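Local coordinates for protein glutathione S-transferase (Bombyx mori, PDB 5ZFG) that probably conjugates glutathione to electrophilic compounds as a glutathione transferase, and metabolises the insecticide diazinon in the silkworm, at residues 138-143 against 181-186. Numbering follows the deposited sequence.
Sequences VLETYL and TKIHKW
E140 reaches across to the first turn of helix 181-193 and sets its carboxylate against backbone N-H groups there. With CG anti to the backbone N (chi1 -179°) and the chain bent at chi2, the acid group swings over to the neighbouring helix. E140 OE2 takes K182 N through its syn lone pair at 3.0 Å, nearly straight at 174°. E140 OE1 accepts I183 N at 3.1 Å, again from the syn side but 23° out of the carboxylate plane, and has a second, weak bond from K182 N. The carboxylate thus accepts N-H groups in the first turn of helix 181-193 from a side chain of helix 126-146, within the all-helical C-terminal domain of the GST fold; the helix dipole would probably steady the negative charge. A glutamine in its place would probably leave one of these N-H groups facing an amide NH2 and lose the charge at the helix start. Beside the carboxylate, I183 CG1 lies 3.5 Å from E140 OE1. I183 CD1 runs on to L139 CB, 3.9 Å away. L143 CD1 also packs on this isoleucine, 3.9 Å from I183 CG1. Farther along, L139 CD2 comes obliquely to W186 CZ3 (4.2 Å); the indole NE1 of W186 is hydrogen-bonded to D160.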
ATOM      1  N   VAL B 138      -8.076  14.965  -6.071  1.00 16.12           N
ATOM      2  CA  VAL B 138      -8.569  13.593  -5.982  1.00 12.98           C
ATOM      3  C   VAL B 138      -9.142  13.316  -4.593  1.00 10.26           C
ATOM      4  O   VAL B 138     -10.232  12.749  -4.461  1.00 15.01           O
ATOM      5  CB  VAL B 138      -7.461  12.589  -6.361  1.00 11.30           C
ATOM      6  CG1 VAL B 138      -7.893  11.153  -6.014  1.00 11.83           C
ATOM      7  CG2 VAL B 138      -7.104  12.699  -7.840  1.00 15.74           C
ATOM      8  N   LEU B 139      -8.443  13.733  -3.529  1.00 10.88           N
ATOM      9  CA  LEU B 139      -8.999  13.525  -2.188  1.00 10.03           C
ATOM     10  C   LEU B 139     -10.276  14.332  -1.988  1.00 13.31           C
ATOM     11  O   LEU B 139     -11.245  13.841  -1.393  1.00 13.42           O
ATOM     12  CB  LEU B 139      -7.969  13.877  -1.107  1.00 14.45           C
ATOM     13  CG  LEU B 139      -8.444  13.650   0.339  1.00 11.94           C
ATOM     14  CD1 LEU B 139      -8.928  12.217   0.586  1.00 15.12           C
ATOM     15  CD2 LEU B 139      -7.368  14.042   1.371  1.00 11.04           C
ATOM     16  N   GLU B 140     -10.296  15.576  -2.481  1.00 14.64           N
ATOM     17  CA  GLU B 140     -11.520  16.368  -2.443  1.00 15.53           C
ATOM     18  C   GLU B 140     -12.642  15.652  -3.179  1.00 12.16           C
ATOM     19  O   GLU B 140     -13.789  15.627  -2.710  1.00 15.66           O
ATOM     20  CB  GLU B 140     -11.261  17.752  -3.050  1.00 18.63           C
ATOM     21  CG  GLU B 140     -12.477  18.695  -3.048  1.00 21.49           C
ATOM     22  CD  GLU B 140     -12.673  19.408  -1.723  1.00 24.63           C
ATOM     23  OE1 GLU B 140     -11.785  19.301  -0.851  1.00 20.75           O
ATOM     24  OE2 GLU B 140     -13.712  20.081  -1.549  1.00 23.70           O
ATOM     25  N   THR B 141     -12.322  15.042  -4.321  1.00 15.20           N
ATOM     26  CA  THR B 141     -13.328  14.298  -5.069  1.00 15.52           C
ATOM     27  C   THR B 141     -13.851  13.129  -4.253  1.00 14.24           C
ATOM     28  O   THR B 141     -15.066  12.888  -4.203  1.00 18.30           O
ATOM     29  CB  THR B 141     -12.750  13.817  -6.401  1.00 14.48           C
ATOM     30  OG1 THR B 141     -12.448  14.939  -7.230  1.00 17.06           O
ATOM     31  CG2 THR B 141     -13.741  12.928  -7.123  1.00 16.80           C
ATOM     32  N   TYR B 142     -12.948  12.396  -3.590  1.00 15.14           N
ATOM     33  CA  TYR B 142     -13.377  11.253  -2.790  1.00 17.97           C
ATOM     34  C   TYR B 142     -14.290  11.698  -1.650  1.00 14.97           C
ATOM     35  O   TYR B 142     -15.333  11.078  -1.404  1.00 16.85           O
ATOM     36  CB  TYR B 142     -12.159  10.489  -2.260  1.00 15.67           C
ATOM     37  CG  TYR B 142     -11.588   9.456  -3.233  1.00 16.09           C
ATOM     38  CD1 TYR B 142     -12.407   8.480  -3.816  1.00 14.67           C
ATOM     39  CD2 TYR B 142     -10.236   9.463  -3.573  1.00 10.86           C
ATOM     40  CE1 TYR B 142     -11.877   7.532  -4.714  1.00 13.16           C
ATOM     41  CE2 TYR B 142      -9.707   8.538  -4.474  1.00  9.98           C
ATOM     42  CZ  TYR B 142     -10.527   7.562  -5.024  1.00 14.25           C
ATOM     43  OH  TYR B 142     -10.005   6.633  -5.918  1.00 13.14           O
ATOM     44  N   LEU B 143     -13.932  12.793  -0.964  1.00 13.97           N
ATOM     45  CA  LEU B 143     -14.774  13.294   0.125  1.00 15.68           C
ATOM     46  C   LEU B 143     -16.132  13.758  -0.389  1.00 19.76           C
ATOM     47  O   LEU B 143     -17.152  13.589   0.291  1.00 22.82           O
ATOM     48  CB  LEU B 143     -14.075  14.440   0.862  1.00 18.62           C
ATOM     49  CG  LEU B 143     -12.838  14.071   1.691  1.00 15.47           C
ATOM     50  CD1 LEU B 143     -12.126  15.348   2.134  1.00 17.67           C
ATOM     51  CD2 LEU B 143     -13.210  13.179   2.881  1.00 13.75           C
ATOM     52  N   THR B 181     -12.453  22.721  -0.196  1.00 21.91           N
ATOM     53  CA  THR B 181     -13.376  23.011   0.899  1.00 25.68           C
ATOM     54  C   THR B 181     -13.485  21.851   1.880  1.00 20.08           C
ATOM     55  O   THR B 181     -13.381  22.034   3.099  1.00 20.07           O
ATOM     56  CB  THR B 181     -14.755  23.328   0.317  1.00 26.66           C
ATOM     57  OG1 THR B 181     -14.654  24.464  -0.545  1.00 29.52           O
ATOM     58  CG2 THR B 181     -15.735  23.611   1.419  1.00 36.52           C
ATOM     59  N   LYS B 182     -13.727  20.650   1.363  1.00 18.36           N
ATOM     60  CA  LYS B 182     -13.972  19.516   2.240  1.00 19.11           C
ATOM     61  C   LYS B 182     -12.689  19.052   2.922  1.00 17.66           C
ATOM     62  O   LYS B 182     -12.714  18.686   4.102  1.00 16.40           O
ATOM     63  CB  LYS B 182     -14.632  18.388   1.450  1.00 21.69           C
ATOM     64  CG  LYS B 182     -15.915  18.844   0.741  1.00 24.23           C
ATOM     65  CD  LYS B 182     -16.609  17.697   0.027  1.00 31.39           C
ATOM     66  CE  LYS B 182     -18.008  18.092  -0.429  1.00 33.23           C
ATOM     67  NZ  LYS B 182     -18.876  18.526   0.706  1.00 32.30           N
ATOM     68  N   ILE B 183     -11.558  19.070   2.210  1.00 16.77           N
ATOM     69  CA  ILE B 183     -10.286  18.760   2.863  1.00 15.83           C
ATOM     70  C   ILE B 183     -10.038  19.729   4.013  1.00 17.66           C
ATOM     71  O   ILE B 183      -9.763  19.321   5.146  1.00 17.10           O
ATOM     72  CB  ILE B 183      -9.123  18.798   1.858  1.00 15.67           C
ATOM     73  CG1 ILE B 183      -9.235  17.673   0.825  1.00 14.30           C
ATOM     74  CG2 ILE B 183      -7.795  18.677   2.594  1.00 13.91           C
ATOM     75  CD1 ILE B 183      -8.110  17.708  -0.215  1.00 13.37           C
ATOM     76  N   HIS B 184     -10.133  21.033   3.732  1.00 18.01           N
ATOM     77  CA  HIS B 184      -9.847  22.039   4.753  1.00 18.13           C
ATOM     78  C   HIS B 184     -10.719  21.834   5.989  1.00 15.14           C
ATOM     79  O   HIS B 184     -10.227  21.888   7.122  1.00 21.05           O
ATOM     80  CB  HIS B 184     -10.042  23.442   4.163  1.00 23.26           C
ATOM     81  CG  HIS B 184      -9.545  24.544   5.045  1.00 26.86           C
ATOM     82  ND1 HIS B 184     -10.341  25.158   5.990  1.00 32.50           N
ATOM     83  CD2 HIS B 184      -8.331  25.138   5.131  1.00 25.91           C
ATOM     84  CE1 HIS B 184      -9.637  26.084   6.618  1.00 31.45           C
ATOM     85  NE2 HIS B 184      -8.414  26.090   6.119  1.00 27.15           N
ATOM     86  N   LYS B 185     -12.011  21.567   5.793  1.00 18.38           N
ATOM     87  CA  LYS B 185     -12.903  21.318   6.921  1.00 17.97           C
ATOM     88  C   LYS B 185     -12.520  20.041   7.662  1.00 22.44           C
ATOM     89  O   LYS B 185     -12.431  20.031   8.894  1.00 20.06           O
ATOM     90  CB  LYS B 185     -14.349  21.249   6.426  1.00 24.34           C
ATOM     91  CG  LYS B 185     -15.386  20.992   7.499  1.00 22.03           C
ATOM     92  CD  LYS B 185     -15.343  22.032   8.604  1.00 38.18           C
ATOM     93  CE  LYS B 185     -16.598  21.947   9.473  1.00 36.80           C
ATOM     94  NZ  LYS B 185     -17.598  20.979   8.922  1.00 30.85           N
ATOM     95  N   TRP B 186     -12.293  18.949   6.924  1.00 17.56           N
ATOM     96  CA  TRP B 186     -11.917  17.675   7.540  1.00 17.06           C
ATOM     97  C   TRP B 186     -10.638  17.815   8.361  1.00 13.47           C
ATOM     98  O   TRP B 186     -10.565  17.357   9.511  1.00 14.27           O
ATOM     99  CB  TRP B 186     -11.758  16.621   6.438  1.00 16.62           C
ATOM    100  CG  TRP B 186     -10.837  15.462   6.737  1.00 10.71           C
ATOM    101  CD1 TRP B 186     -11.136  14.340   7.444  1.00 16.23           C
ATOM    102  CD2 TRP B 186      -9.486  15.300   6.278  1.00 11.75           C
ATOM    103  NE1 TRP B 186     -10.051  13.495   7.480  1.00 15.68           N
ATOM    104  CE2 TRP B 186      -9.027  14.061   6.769  1.00 12.80           C
ATOM    105  CE3 TRP B 186      -8.623  16.083   5.508  1.00 12.69           C
ATOM    106  CZ2 TRP B 186      -7.747  13.583   6.505  1.00 11.22           C
ATOM    107  CZ3 TRP B 186      -7.345  15.616   5.262  1.00 14.80           C
ATOM    108  CH2 TRP B 186      -6.919  14.373   5.762  1.00 10.54           C
TER